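Local coordinates for protein putative hexose oxidase (Nonomuraea sp. ATCC 39727, PDB 5AWV) that probably oxidises the sugar part of teicoplanin-type glycopeptide antibiotics, using a flavin (FAD) held covalently at two points, at residues G65-V70 with V223-W228; K82-R87 with V104-S109; Y370-L375 with Q419-L424. One frame throughout, in Å; residues are numbered along the deposited sequence.

Interaction 1 of 3, residues G65-V70 with V223-W228; sequences GSTQQV and VVTKYW. With FAD (flavin-adenine dinucleotide), chain M.
Thr-67 and Thr-225 turn their side chains differently. In Thr-67, chi1 is -63° and OG1 lies beside the backbone N. In Thr-225, chi1 is 56° and OG1 sits between N and the carbonyl carbon, so that CG2 is left to meet Val-70. The two side chains cross at about a right angle, with Thr-67 OG1 3.4 Å from Thr-225 OG1. Lys-226 reaches the same place from the next residue, and its NZ lies 3.0 Å from Thr-67 OG1. All three polar ends find a partner in Glu-183 OE1 of strand 179-187, which forms the salt bridge with Lys-226. Opposite Glu-183 the strand carries two residues, Thr-225 and Lys-226, a classic beta bulge. A water accepts from Thr-67 N at 2.8 Å, and weakly from Lys-226 NZ.

Deeper in, the contact is apolar. Val-70 CG1 and Val-223 CG1 meet tip to tip at 3.6 Å. The Val-70 and Thr-225 side chains slide past each other in opposite directions, Val-70 CG2 3.8 Å from Thr-225 CG2. Here the first turn of helix 67-80, capped by Ser-66 OG, packs on strand 223-229.

Val-224 points away from the helix. Its backbone pairs with the adenine: Val-224 N donates to FAD N1A at 2.9 Å, and FAD N6A donates to Val-224 O at 2.8 Å. This backbone pairing reads the adenine edge. The Glu-183 carboxylate is probably stabilised as an anion by the lysine and the two hydroxyls.

Interaction 2 of 3, residues K82-R87 with V104-S109; sequences KRVAVR and VIIDMS. With FAD (flavin-adenine dinucleotide), chain M.
Val-86 and Met-108 cross at a slant, with Val-86 CG1 3.5 Å from Met-108 CG. The methionine chain bends at chi2 and chi3, and its CE comes within 4.0 Å of FAD N6A. On the same side of the sheet, Val-84 CG2 lies 3.8 Å from Ile-106 CD1. Helix 67-80 packs on this layer, with Ala-73 and Val-74 touching Ile-106.

The other side carries Arg-87, Ile-105 and Asp-107. Ile-105 CD1 approaches the guanidinium obliquely, 3.8 Å from Arg-87 NH2. Arg-87 and Asp-107 do not meet directly. A water at the guanidinium edge, in its plane, accepts from Arg-87 NE at 2.9 Å and donates to Asp-107 OD2. The charged ends have other partners: Asp-98 and Leu-45 O for Arg-87, and Arg-48 for Asp-107. Asp-107 OD1 also takes Ser-109 N at 2.9 Å, closing an Asx turn, as well as Ser-109 OG.

Strands 84-87 and 104-107 run parallel in the small mixed sheet of the FAD-binding domain. Five backbone hydrogen bonds join the segments. The first runs from Val-104 N to Arg-83 O. The last runs from Met-108 N to Arg-87 O, at 2.9 Å. Strand 84-87 ends at the cofactor, where FAD O2B donates to Val-86 O at 2.7 Å. One side of the sheet is thus hydrocarbon. The other buries opposite charges, each paired outside the two segments, and the water links Arg-87 to Asp-107 by hydrogen bonds.

Interaction 3 of 3, residues Y370-L375 with Q419-L424; sequences YLRKRL and QRDAIL
Tyr-370 and Gln-419 belong to a buried contact of strand end and loop. Strand 363-371 finishes here, beside the loop that leads into strand 424-432. Gln-419 lies over one face of the Tyr-370 ring. Gln-419 CG is 3.8 Å from the centroid of the Tyr-370 ring, a CH-pi contact. The chain then bends at chi2 (93°), and the amide stacks on the ring with the planes 22° apart. Gln-419 CD is 3.3 Å from Tyr-370 CE2. Ala-422 CB touches Tyr-370 CD1 at 3.7 Å. Two waters link Tyr-370 OH to Gln-419, one through OE1 and one through the backbone O. Tyr-370 OH is also hydrogen-bonded to Lys-425, and Gln-419 NE2 to Asp-467 O.

Leu-371 and Leu-424 form an antiparallel hydrogen-bonded pair at the edge of the large antiparallel sheet. Leu-371 N donates to Leu-424 O at 2.9 Å. Leu-371 O accepts twice, from Ile-423 N at 2.9 Å and from Leu-424 N at 3.3 Å, both in the carbonyl plane. Ile-423 and Leu-424 together facing Leu-371 make a classic beta bulge. The side chains of Leu-371 and Leu-424 pack with their CB atoms 4.0 Å apart.

Past the strand end, Arg-372 bends at chi3 (74°) and grips Asp-421 side-on with NE and NH2. Arg-372 NH2 meets Asp-421 OD2 at 2.8 Å, in the guanidinium plane, a salt bridge. NE is shared between OD1 and OD2, and OD1 lies out of that plane. All three bonds use syn lone pairs of the carboxylate. Arg-372 NH1 is hydrogen-bonded to Asn-463 O, and a further water spans Arg-372 O and Asp-421 O.

Interactions 1 and 2 are neighbours, with centres 13 Å apart. Both are buried and both touch FAD. Val-223 CG1 packs on Met-108 CE at 3.5 Å, and helix 67-80 is followed in the chain by strand 84-87. Interaction 1 joins helix to strand without a clear direct hydrogen bond between its segments; interaction 2 is a regular parallel strand pair. Interaction 3 lies on the opposite side of the chain's centre, about 35 Å from each of the others between centres. It too is mostly buried, but its Arg-372 and Asp-421 are partly exposed. There the salt bridge is direct, whereas in interaction 2 a water stands between Arg-87 and Asp-107, whose direct salt bridges go to residues outside the contact.

Interaction 1 of 3, residues G65-V70 with V223-W228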
loop_
_atom_site.group_PDB
_atom_site.type_symbol
_atom_site.label_atom_id
_atom_site.label_comp_id
_atom_site.label_asym_id
_atom_site.label_seq_id
_atom_site.Cartn_x
_atom_site.Cartn_y
_atom_site.Cartn_z
ATOM N N GLY A 65 17.377 11.828 0.789
ATOM C CA GLY A 65 18.131 10.629 1.180
ATOM C C GLY A 65 18.378 10.452 2.640
ATOM O O GLY A 65 19.050 9.495 3.043
ATOM N N SER A 66 17.761 11.314 3.480
ATOM C CA SER A 66 17.850 11.172 4.919
ATOM C C SER A 66 16.745 11.874 5.661
ATOM O O SER A 66 16.136 12.715 5.114
ATOM C CB SER A 66 19.187 11.749 5.446
ATOM O OG SER A 66 19.152 13.187 5.445
ATOM N N THR A 67 16.587 11.538 6.936
ATOM C CA THR A 67 15.545 12.162 7.808
ATOM C C THR A 67 15.799 13.666 7.882
ATOM O O THR A 67 14.862 14.480 7.737
ATOM C CB THR A 67 15.541 11.509 9.174
ATOM O OG1 THR A 67 15.198 10.151 8.994
ATOM C CG2 THR A 67 14.561 12.167 10.124
ATOM N N GLN A 68 17.078 14.066 8.025
ATOM C CA GLN A 68 17.392 15.515 8.072
ATOM C C GLN A 68 17.011 16.221 6.802
ATOM O O GLN A 68 16.520 17.326 6.796
ATOM C CB GLN A 68 18.884 15.791 8.400
ATOM C CG GLN A 68 19.239 17.299 8.473
ATOM C CD GLN A 68 18.457 17.997 9.604
ATOM O OE1 GLN A 68 17.783 19.037 9.392
ATOM N NE2 GLN A 68 18.453 17.367 10.780
ATOM N N GLN A 69 17.322 15.638 5.669
ATOM C CA GLN A 69 16.891 16.202 4.456
ATOM C C GLN A 69 15.382 16.317 4.321
ATOM O O GLN A 69 14.876 17.295 3.718
ATOM C CB GLN A 69 17.379 15.357 3.286
ATOM C CG GLN A 69 18.866 15.545 2.969
ATOM C CD GLN A 69 19.321 14.538 1.895
ATOM O OE1 GLN A 69 18.669 14.371 0.891
ATOM N NE2 GLN A 69 20.399 13.881 2.133
ATOM N N VAL A 70 14.640 15.316 4.819
ATOM C CA VAL A 70 13.164 15.461 4.826
ATOM C C VAL A 70 12.769 16.686 5.662
ATOM O O VAL A 70 11.926 17.509 5.232
ATOM C CB VAL A 70 12.449 14.185 5.403
ATOM C CG1 VAL A 70 10.945 14.369 5.511
ATOM C CG2 VAL A 70 12.752 12.977 4.534
ATOM N N VAL A 223 5.644 13.369 7.660
ATOM C CA VAL A 223 6.353 12.479 6.743
ATOM C C VAL A 223 6.949 11.326 7.539
ATOM O O VAL A 223 7.837 11.531 8.331
ATOM C CB VAL A 223 7.438 13.210 6.026
ATOM C CG1 VAL A 223 8.109 12.298 4.959
ATOM C CG2 VAL A 223 6.886 14.473 5.440
ATOM N N VAL A 224 6.488 10.100 7.302
ATOM C CA VAL A 224 7.126 8.961 7.911
ATOM C C VAL A 224 8.433 8.770 7.194
ATOM O O VAL A 224 8.436 8.612 5.975
ATOM C CB VAL A 224 6.308 7.676 7.745
ATOM C CG1 VAL A 224 7.069 6.464 8.338
ATOM C CG2 VAL A 224 4.964 7.853 8.379
ATOM N N THR A 225 9.540 8.708 7.951
ATOM C CA THR A 225 10.854 8.464 7.376
ATOM C C THR A 225 11.410 7.106 7.708
ATOM O O THR A 225 12.325 6.660 7.006
ATOM C CB THR A 225 11.862 9.569 7.880
ATOM O OG1 THR A 225 11.868 9.574 9.301
ATOM C CG2 THR A 225 11.387 10.881 7.424
ATOM N N LYS A 226 10.889 6.445 8.745
ATOM C CA LYS A 226 11.218 5.065 9.090
ATOM C C LYS A 226 9.998 4.357 9.748
ATOM O O LYS A 226 9.262 4.972 10.567
ATOM C CB LYS A 226 12.386 4.925 10.133
ATOM C CG LYS A 226 13.647 5.762 9.790
ATOM C CD LYS A 226 14.771 5.486 10.776
ATOM C CE LYS A 226 16.145 6.094 10.462
ATOM N NZ LYS A 226 16.049 7.384 9.752
ATOM N N TYR A 227 9.864 3.066 9.461
ATOM C CA TYR A 227 8.958 2.154 10.186
ATOM C C TYR A 227 9.796 1.079 10.827
ATOM O O TYR A 227 10.734 0.611 10.188
ATOM C CB TYR A 227 8.004 1.455 9.228
ATOM C CG TYR A 227 6.959 2.290 8.540
ATOM C CD1 TYR A 227 5.777 2.651 9.189
ATOM C CD2 TYR A 227 7.093 2.661 7.219
ATOM C CE1 TYR A 227 4.785 3.412 8.547
ATOM C CE2 TYR A 227 6.063 3.373 6.548
ATOM C CZ TYR A 227 4.917 3.750 7.234
ATOM O OH TYR A 227 3.859 4.451 6.581
ATOM N N TRP A 228 9.480 0.709 12.068
ATOM C CA TRP A 228 10.065 -0.450 12.702
ATOM C C TRP A 228 9.012 -1.479 12.973
ATOM O O TRP A 228 7.971 -1.179 13.601
ATOM C CB TRP A 228 10.760 -0.119 14.035
ATOM C CG TRP A 228 12.055 0.616 13.890
ATOM C CD1 TRP A 228 13.311 0.081 13.787
ATOM C CD2 TRP A 228 12.244 2.027 13.930
ATOM N NE1 TRP A 228 14.252 1.088 13.746
ATOM C CE2 TRP A 228 13.623 2.280 13.840
ATOM C CE3 TRP A 228 11.372 3.105 14.021
ATOM C CZ2 TRP A 228 14.167 3.600 13.848
ATOM C CZ3 TRP A 228 11.895 4.390 14.075
ATOM C CH2 TRP A 228 13.289 4.625 14.004
HETATM P PA FAD M . 1.735 6.964 -2.627
HETATM O O1A FAD M . 0.818 7.326 -3.777
HETATM O O2A FAD M . 3.168 7.223 -2.696
HETATM O O5B FAD M . 1.171 7.556 -1.273
HETATM C C5B FAD M . -0.224 7.399 -0.841
HETATM C C4B FAD M . -0.563 8.443 0.176
HETATM O O4B FAD M . 0.231 8.358 1.365
HETATM C C3B FAD M . -0.438 9.905 -0.284
HETATM O O3B FAD M . -1.351 10.815 0.375
HETATM C C2B FAD M . 0.983 10.155 0.117
HETATM O O2B FAD M . 1.230 11.520 0.186
HETATM C C1B FAD M . 1.108 9.448 1.425
HETATM N N9A FAD M . 2.475 9.070 1.695
HETATM C C8A FAD M . 3.340 8.360 0.959
HETATM N N7A FAD M . 4.507 8.154 1.608
HETATM C C5A FAD M . 4.398 8.721 2.802
HETATM C C6A FAD M . 5.301 8.932 3.953
HETATM N N6A FAD M . 6.535 8.441 3.879
HETATM N N1A FAD M . 4.788 9.592 5.033
HETATM C C2A FAD M . 3.519 10.096 5.038
HETATM N N3A FAD M . 2.644 9.982 4.002
HETATM C C4A FAD M . 3.079 9.351 2.874
HETATM N N1 FAD M . -3.461 -2.318 -0.481
HETATM C C2 FAD M . -3.586 -3.414 0.325
HETATM O O2 FAD M . -3.718 -3.250 1.559
HETATM N N3 FAD M . -3.543 -4.668 -0.152
HETATM C C4 FAD M . -3.241 -4.933 -1.440
HETATM O O4 FAD M . -3.159 -6.108 -1.864
HETATM C C4X FAD M . -3.053 -3.807 -2.364
HETATM N N5 FAD M . -2.748 -3.984 -3.698
HETATM C C5X FAD M . -2.476 -2.938 -4.538
HETATM C C6 FAD M . -2.100 -3.216 -5.869
HETATM C C7 FAD M . -1.937 -2.070 -6.694
HETATM C C7M FAD M . -1.565 -2.290 -8.183
HETATM C C8 FAD M . -2.055 -0.647 -6.184
HETATM C C8M FAD M . -1.611 0.533 -7.015
HETATM C C9 FAD M . -2.370 -0.458 -4.820
HETATM C C9A FAD M . -2.608 -1.527 -4.007
HETATM N N10 FAD M . -2.954 -1.382 -2.636
HETATM C C10 FAD M . -3.148 -2.465 -1.794
HETATM C "C1'" FAD M . -3.149 -0.019 -2.043
HETATM C "C2'" FAD M . -1.942 0.499 -1.357
HETATM O "O2'" FAD M . -1.908 -0.128 -0.089
HETATM C "C3'" FAD M . -2.212 1.947 -1.187
HETATM O "O3'" FAD M . -2.400 2.457 -2.508
HETATM C "C4'" FAD M . -1.008 2.643 -0.494
HETATM O "O4'" FAD M . -1.502 3.861 0.068
HETATM C "C5'" FAD M . 0.032 2.962 -1.539
HETATM O "O5'" FAD M . 1.218 3.493 -0.916
HETATM P P FAD M . 2.316 4.157 -1.821
HETATM O O1P FAD M . 3.457 4.539 -1.011
HETATM O O2P FAD M . 2.661 3.332 -3.030
HETATM O O3P FAD M . 1.459 5.366 -2.429
HETATM O O HOH W 1 17.663 8.976 7.380
#

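Interaction 2 of 3, residues K82-R87 with V104-S109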
loop_
_atom_site.group_PDB
_atom_site.type_symbol
_atom_site.label_atom_id
_atom_site.label_comp_id
_atom_site.label_asym_id
_atom_site.label_seq_id
_atom_site.Cartn_x
_atom_site.Cartn_y
_atom_site.Cartn_z
ATOM N N LYS A 82 4.242 26.593 0.192
ATOM C CA LYS A 82 3.952 25.751 -0.981
ATOM C C LYS A 82 3.205 24.439 -0.538
ATOM O O LYS A 82 3.577 23.797 0.451
ATOM C CB LYS A 82 5.230 25.467 -1.765
ATOM C CG LYS A 82 5.611 26.613 -2.712
ATOM C CD LYS A 82 6.838 26.203 -3.543
ATOM C CE LYS A 82 7.512 27.386 -4.252
ATOM N NZ LYS A 82 6.521 28.083 -5.103
ATOM N N ARG A 83 2.113 24.113 -1.203
ATOM C CA ARG A 83 1.350 22.908 -0.878
ATOM C C ARG A 83 2.187 21.626 -1.207
ATOM O O ARG A 83 2.743 21.500 -2.284
ATOM C CB ARG A 83 0.116 22.838 -1.670
ATOM C CG ARG A 83 -0.633 21.587 -1.359
ATOM C CD ARG A 83 -2.075 21.808 -1.657
ATOM N NE ARG A 83 -2.763 20.547 -1.645
ATOM C CZ ARG A 83 -4.052 20.400 -1.870
ATOM N NH1 ARG A 83 -4.836 21.468 -2.151
ATOM N NH2 ARG A 83 -4.544 19.172 -1.845
ATOM N N VAL A 84 2.351 20.767 -0.227
ATOM C CA VAL A 84 3.297 19.654 -0.358
ATOM C C VAL A 84 2.534 18.316 -0.369
ATOM O O VAL A 84 1.488 18.210 0.277
ATOM C CB VAL A 84 4.339 19.688 0.767
ATOM C CG1 VAL A 84 3.768 19.423 2.139
ATOM C CG2 VAL A 84 5.518 18.764 0.499
ATOM N N ALA A 85 3.100 17.300 -1.042
ATOM C CA ALA A 85 2.639 15.922 -0.895
ATOM C C ALA A 85 3.872 14.991 -0.972
ATOM O O ALA A 85 4.827 15.299 -1.685
ATOM C CB ALA A 85 1.647 15.602 -1.977
ATOM N N VAL A 86 3.859 13.910 -0.212
ATOM C CA VAL A 86 4.954 12.933 -0.185
ATOM C C VAL A 86 4.587 11.853 -1.201
ATOM O O VAL A 86 3.426 11.535 -1.354
ATOM C CB VAL A 86 5.117 12.251 1.203
ATOM C CG1 VAL A 86 6.276 11.256 1.178
ATOM C CG2 VAL A 86 5.250 13.324 2.266
ATOM N N ARG A 87 5.561 11.377 -1.969
ATOM C CA ARG A 87 5.375 10.172 -2.748
ATOM C C ARG A 87 6.372 9.106 -2.343
ATOM O O ARG A 87 7.534 9.319 -2.346
ATOM C CB ARG A 87 5.487 10.409 -4.230
ATOM C CG ARG A 87 4.738 9.341 -5.028
ATOM C CD ARG A 87 5.192 9.231 -6.398
ATOM N NE ARG A 87 5.074 10.419 -7.285
ATOM C CZ ARG A 87 4.045 10.849 -7.984
ATOM N NH1 ARG A 87 2.858 10.353 -7.872
ATOM N NH2 ARG A 87 4.259 11.857 -8.864
ATOM N N VAL A 104 4.901 21.082 -4.362
ATOM C CA VAL A 104 6.118 20.345 -4.157
ATOM C C VAL A 104 5.794 18.899 -3.868
ATOM O O VAL A 104 4.961 18.616 -3.004
ATOM C CB VAL A 104 6.861 20.922 -2.973
ATOM C CG1 VAL A 104 8.097 20.152 -2.699
ATOM C CG2 VAL A 104 7.326 22.361 -3.306
ATOM N N ILE A 105 6.503 17.984 -4.525
ATOM C CA ILE A 105 6.469 16.567 -4.118
ATOM C C ILE A 105 7.747 16.217 -3.389
ATOM O O ILE A 105 8.832 16.480 -3.895
ATOM C CB ILE A 105 6.247 15.657 -5.347
ATOM C CG1 ILE A 105 4.915 16.001 -5.941
ATOM C CG2 ILE A 105 6.309 14.182 -4.922
ATOM C CD1 ILE A 105 4.556 15.256 -7.192
ATOM N N ILE A 106 7.657 15.735 -2.153
ATOM C CA ILE A 106 8.778 15.117 -1.527
ATOM C C ILE A 106 8.756 13.602 -1.910
ATOM O O ILE A 106 7.896 12.841 -1.455
ATOM C CB ILE A 106 8.794 15.320 -0.015
ATOM C CG1 ILE A 106 8.827 16.850 0.267
ATOM C CG2 ILE A 106 9.981 14.621 0.595
ATOM C CD1 ILE A 106 8.727 17.215 1.739
ATOM N N ASP A 107 9.756 13.209 -2.689
ATOM C CA ASP A 107 9.822 11.896 -3.281
ATOM C C ASP A 107 10.804 11.061 -2.478
ATOM O O ASP A 107 11.956 11.446 -2.310
ATOM C CB ASP A 107 10.220 11.993 -4.753
ATOM C CG ASP A 107 10.162 10.622 -5.470
ATOM O OD1 ASP A 107 10.749 9.646 -4.927
ATOM O OD2 ASP A 107 9.476 10.543 -6.513
ATOM N N MET A 108 10.344 9.925 -1.960
ATOM C CA MET A 108 11.125 9.088 -1.045
ATOM C C MET A 108 11.935 7.966 -1.665
ATOM O O MET A 108 12.489 7.104 -0.913
ATOM C CB MET A 108 10.230 8.495 0.013
ATOM C CG MET A 108 9.304 9.499 0.736
ATOM S SD MET A 108 10.089 10.823 1.685
ATOM C CE MET A 108 10.159 9.996 3.217
ATOM N N SER A 109 12.065 8.005 -2.970
ATOM C CA SER A 109 12.718 6.965 -3.796
ATOM C C SER A 109 14.106 6.548 -3.275
ATOM O O SER A 109 14.490 5.348 -3.372
ATOM C CB SER A 109 12.953 7.462 -5.214
ATOM O OG SER A 109 11.820 7.590 -6.019
HETATM P PA FAD M . 1.735 6.964 -2.627
HETATM O O1A FAD M . 0.818 7.326 -3.777
HETATM O O2A FAD M . 3.168 7.223 -2.696
HETATM O O5B FAD M . 1.171 7.556 -1.273
HETATM C C5B FAD M . -0.224 7.399 -0.841
HETATM C C4B FAD M . -0.563 8.443 0.176
HETATM O O4B FAD M . 0.231 8.358 1.365
HETATM C C3B FAD M . -0.438 9.905 -0.284
HETATM O O3B FAD M . -1.351 10.815 0.375
HETATM C C2B FAD M . 0.983 10.155 0.117
HETATM O O2B FAD M . 1.230 11.520 0.186
HETATM C C1B FAD M . 1.108 9.448 1.425
HETATM N N9A FAD M . 2.475 9.070 1.695
HETATM C C8A FAD M . 3.340 8.360 0.959
HETATM N N7A FAD M . 4.507 8.154 1.608
HETATM C C5A FAD M . 4.398 8.721 2.802
HETATM C C6A FAD M . 5.301 8.932 3.953
HETATM N N6A FAD M . 6.535 8.441 3.879
HETATM N N1A FAD M . 4.788 9.592 5.033
HETATM C C2A FAD M . 3.519 10.096 5.038
HETATM N N3A FAD M . 2.644 9.982 4.002
HETATM C C4A FAD M . 3.079 9.351 2.874
HETATM N N1 FAD M . -3.461 -2.318 -0.481
HETATM C C2 FAD M . -3.586 -3.414 0.325
HETATM O O2 FAD M . -3.718 -3.250 1.559
HETATM N N3 FAD M . -3.543 -4.668 -0.152
HETATM C C4 FAD M . -3.241 -4.933 -1.440
HETATM O O4 FAD M . -3.159 -6.108 -1.864
HETATM C C4X FAD M . -3.053 -3.807 -2.364
HETATM N N5 FAD M . -2.748 -3.984 -3.698
HETATM C C5X FAD M . -2.476 -2.938 -4.538
HETATM C C6 FAD M . -2.100 -3.216 -5.869
HETATM C C7 FAD M . -1.937 -2.070 -6.694
HETATM C C7M FAD M . -1.565 -2.290 -8.183
HETATM C C8 FAD M . -2.055 -0.647 -6.184
HETATM C C8M FAD M . -1.611 0.533 -7.015
HETATM C C9 FAD M . -2.370 -0.458 -4.820
HETATM C C9A FAD M . -2.608 -1.527 -4.007
HETATM N N10 FAD M . -2.954 -1.382 -2.636
HETATM C C10 FAD M . -3.148 -2.465 -1.794
HETATM C "C1'" FAD M . -3.149 -0.019 -2.043
HETATM C "C2'" FAD M . -1.942 0.499 -1.357
HETATM O "O2'" FAD M . -1.908 -0.128 -0.089
HETATM C "C3'" FAD M . -2.212 1.947 -1.187
HETATM O "O3'" FAD M . -2.400 2.457 -2.508
HETATM C "C4'" FAD M . -1.008 2.643 -0.494
HETATM O "O4'" FAD M . -1.502 3.861 0.068
HETATM C "C5'" FAD M . 0.032 2.962 -1.539
HETATM O "O5'" FAD M . 1.218 3.493 -0.916
HETATM P P FAD M . 2.316 4.157 -1.821
HETATM O O1P FAD M . 3.457 4.539 -1.011
HETATM O O2P FAD M . 2.661 3.332 -3.030
HETATM O O3P FAD M . 1.459 5.366 -2.429
HETATM O O HOH W 2 7.564 11.927 -7.638
#

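Interaction 3 of 3, residues Y370-L375 with Q419-L424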
loop_
_atom_site.group_PDB
_atom_site.type_symbol
_atom_site.label_atom_id
_atom_site.label_comp_id
_atom_site.label_asym_id
_atom_site.label_seq_id
_atom_site.Cartn_x
_atom_site.Cartn_y
_atom_site.Cartn_z
ATOM N N TYR A 370 -16.293 -2.884 3.299
ATOM C CA TYR A 370 -16.064 -4.054 4.075
ATOM C C TYR A 370 -17.375 -4.836 4.222
ATOM O O TYR A 370 -18.416 -4.236 4.436
ATOM C CB TYR A 370 -15.640 -3.675 5.458
ATOM C CG TYR A 370 -14.198 -3.347 5.621
ATOM C CD1 TYR A 370 -13.269 -4.380 5.814
ATOM C CD2 TYR A 370 -13.772 -2.025 5.717
ATOM C CE1 TYR A 370 -11.929 -4.095 6.035
ATOM C CE2 TYR A 370 -12.414 -1.735 5.930
ATOM C CZ TYR A 370 -11.494 -2.767 6.090
ATOM O OH TYR A 370 -10.158 -2.557 6.292
ATOM N N LEU A 371 -17.287 -6.148 4.233
ATOM C CA LEU A 371 -18.378 -7.043 4.618
ATOM C C LEU A 371 -18.124 -7.765 5.910
ATOM O O LEU A 371 -17.126 -8.465 6.016
ATOM C CB LEU A 371 -18.614 -8.079 3.503
ATOM C CG LEU A 371 -19.222 -7.470 2.210
ATOM C CD1 LEU A 371 -19.190 -8.480 1.101
ATOM C CD2 LEU A 371 -20.624 -6.912 2.429
ATOM N N ARG A 372 -19.128 -7.754 6.803
ATOM C CA ARG A 372 -19.213 -8.632 7.991
ATOM C C ARG A 372 -20.028 -9.881 7.769
ATOM O O ARG A 372 -19.848 -10.837 8.471
ATOM C CB ARG A 372 -19.884 -7.895 9.173
ATOM C CG ARG A 372 -19.226 -6.610 9.510
ATOM C CD ARG A 372 -20.107 -5.826 10.481
ATOM N NE ARG A 372 -19.989 -6.487 11.798
ATOM C CZ ARG A 372 -20.846 -6.346 12.802
ATOM N NH1 ARG A 372 -21.968 -5.631 12.671
ATOM N NH2 ARG A 372 -20.601 -6.943 13.958
ATOM N N LYS A 373 -20.918 -9.853 6.792
ATOM C CA LYS A 373 -21.791 -10.964 6.395
ATOM C C LYS A 373 -21.784 -10.915 4.876
ATOM O O LYS A 373 -21.325 -9.917 4.297
ATOM C CB LYS A 373 -23.186 -10.747 6.911
ATOM C CG LYS A 373 -23.288 -10.920 8.367
ATOM C CD LYS A 373 -24.657 -10.431 8.809
ATOM C CE LYS A 373 -25.647 -11.530 9.038
ATOM N NZ LYS A 373 -25.944 -11.622 10.505
ATOM N N ARG A 374 -22.329 -11.940 4.216
ATOM C CA ARG A 374 -22.450 -11.852 2.779
ATOM C C ARG A 374 -23.320 -10.732 2.318
ATOM O O ARG A 374 -24.280 -10.263 2.994
ATOM C CB ARG A 374 -22.946 -13.166 2.187
ATOM C CG ARG A 374 -24.430 -13.456 2.495
ATOM C CD ARG A 374 -24.876 -14.473 1.472
ATOM N NE ARG A 374 -26.189 -15.055 1.638
ATOM C CZ ARG A 374 -27.309 -14.632 1.070
ATOM N NH1 ARG A 374 -27.324 -13.530 0.337
ATOM N NH2 ARG A 374 -28.420 -15.376 1.215
ATOM N N LEU A 375 -23.047 -10.338 1.103
ATOM C CA LEU A 375 -23.986 -9.523 0.363
ATOM C C LEU A 375 -25.393 -10.123 0.413
ATOM O O LEU A 375 -25.576 -11.321 0.327
ATOM C CB LEU A 375 -23.537 -9.369 -1.085
ATOM C CG LEU A 375 -22.305 -8.500 -1.365
ATOM C CD1 LEU A 375 -21.835 -8.604 -2.833
ATOM C CD2 LEU A 375 -22.506 -7.001 -1.032
ATOM N N GLN A 419 -12.245 -1.914 11.700
ATOM C CA GLN A 419 -12.961 -3.095 11.202
ATOM C C GLN A 419 -12.222 -4.337 11.577
ATOM O O GLN A 419 -11.292 -4.741 10.895
ATOM C CB GLN A 419 -13.160 -3.031 9.666
ATOM C CG GLN A 419 -14.021 -1.877 9.254
ATOM C CD GLN A 419 -13.240 -0.604 8.898
ATOM O OE1 GLN A 419 -12.023 -0.529 9.038
ATOM N NE2 GLN A 419 -13.934 0.368 8.347
ATOM N N ARG A 420 -12.633 -4.920 12.696
ATOM C CA ARG A 420 -11.971 -6.054 13.284
ATOM C C ARG A 420 -12.922 -7.228 13.472
ATOM O O ARG A 420 -12.678 -8.153 14.255
ATOM C CB ARG A 420 -11.265 -5.646 14.593
ATOM C CG ARG A 420 -10.092 -4.720 14.386
ATOM C CD ARG A 420 -8.942 -5.363 13.619
ATOM N NE ARG A 420 -7.748 -4.509 13.634
ATOM C CZ ARG A 420 -6.505 -4.893 13.392
ATOM N NH1 ARG A 420 -6.227 -6.145 13.103
ATOM N NH2 ARG A 420 -5.496 -3.982 13.459
ATOM N N ASP A 421 -13.978 -7.254 12.681
ATOM C CA ASP A 421 -14.776 -8.500 12.559
ATOM C C ASP A 421 -15.301 -8.744 11.169
ATOM O O ASP A 421 -16.238 -9.519 11.010
ATOM C CB ASP A 421 -15.891 -8.616 13.612
ATOM C CG ASP A 421 -17.078 -7.845 13.269
ATOM O OD1 ASP A 421 -16.991 -6.878 12.491
ATOM O OD2 ASP A 421 -18.150 -8.220 13.747
ATOM N N ALA A 422 -14.650 -8.154 10.160
ATOM C CA ALA A 422 -15.020 -8.361 8.784
ATOM C C ALA A 422 -14.533 -9.715 8.277
ATOM O O ALA A 422 -13.609 -10.327 8.823
ATOM C CB ALA A 422 -14.449 -7.221 7.919
ATOM N N ILE A 423 -15.200 -10.196 7.230
ATOM C CA ILE A 423 -14.861 -11.466 6.570
ATOM C C ILE A 423 -14.344 -11.231 5.136
ATOM O O ILE A 423 -13.606 -12.072 4.603
ATOM C CB ILE A 423 -16.087 -12.409 6.552
ATOM C CG1 ILE A 423 -17.282 -11.866 5.702
ATOM C CG2 ILE A 423 -16.565 -12.657 7.944
ATOM C CD1 ILE A 423 -18.471 -12.871 5.507
ATOM N N LEU A 424 -14.739 -10.118 4.505
ATOM C CA LEU A 424 -14.339 -9.835 3.097
ATOM C C LEU A 424 -14.101 -8.369 2.930
ATOM O O LEU A 424 -14.796 -7.534 3.571
ATOM C CB LEU A 424 -15.496 -10.260 2.164
ATOM C CG LEU A 424 -15.769 -11.767 2.079
ATOM C CD1 LEU A 424 -17.191 -12.037 1.560
ATOM C CD2 LEU A 424 -14.734 -12.403 1.186
HETATM O O HOH W 3 -9.913 -0.163 7.416
HETATM O O HOH W 4 -9.400 -4.048 8.939
HETATM O O HOH W 5 -18.455 -11.298 10.789
#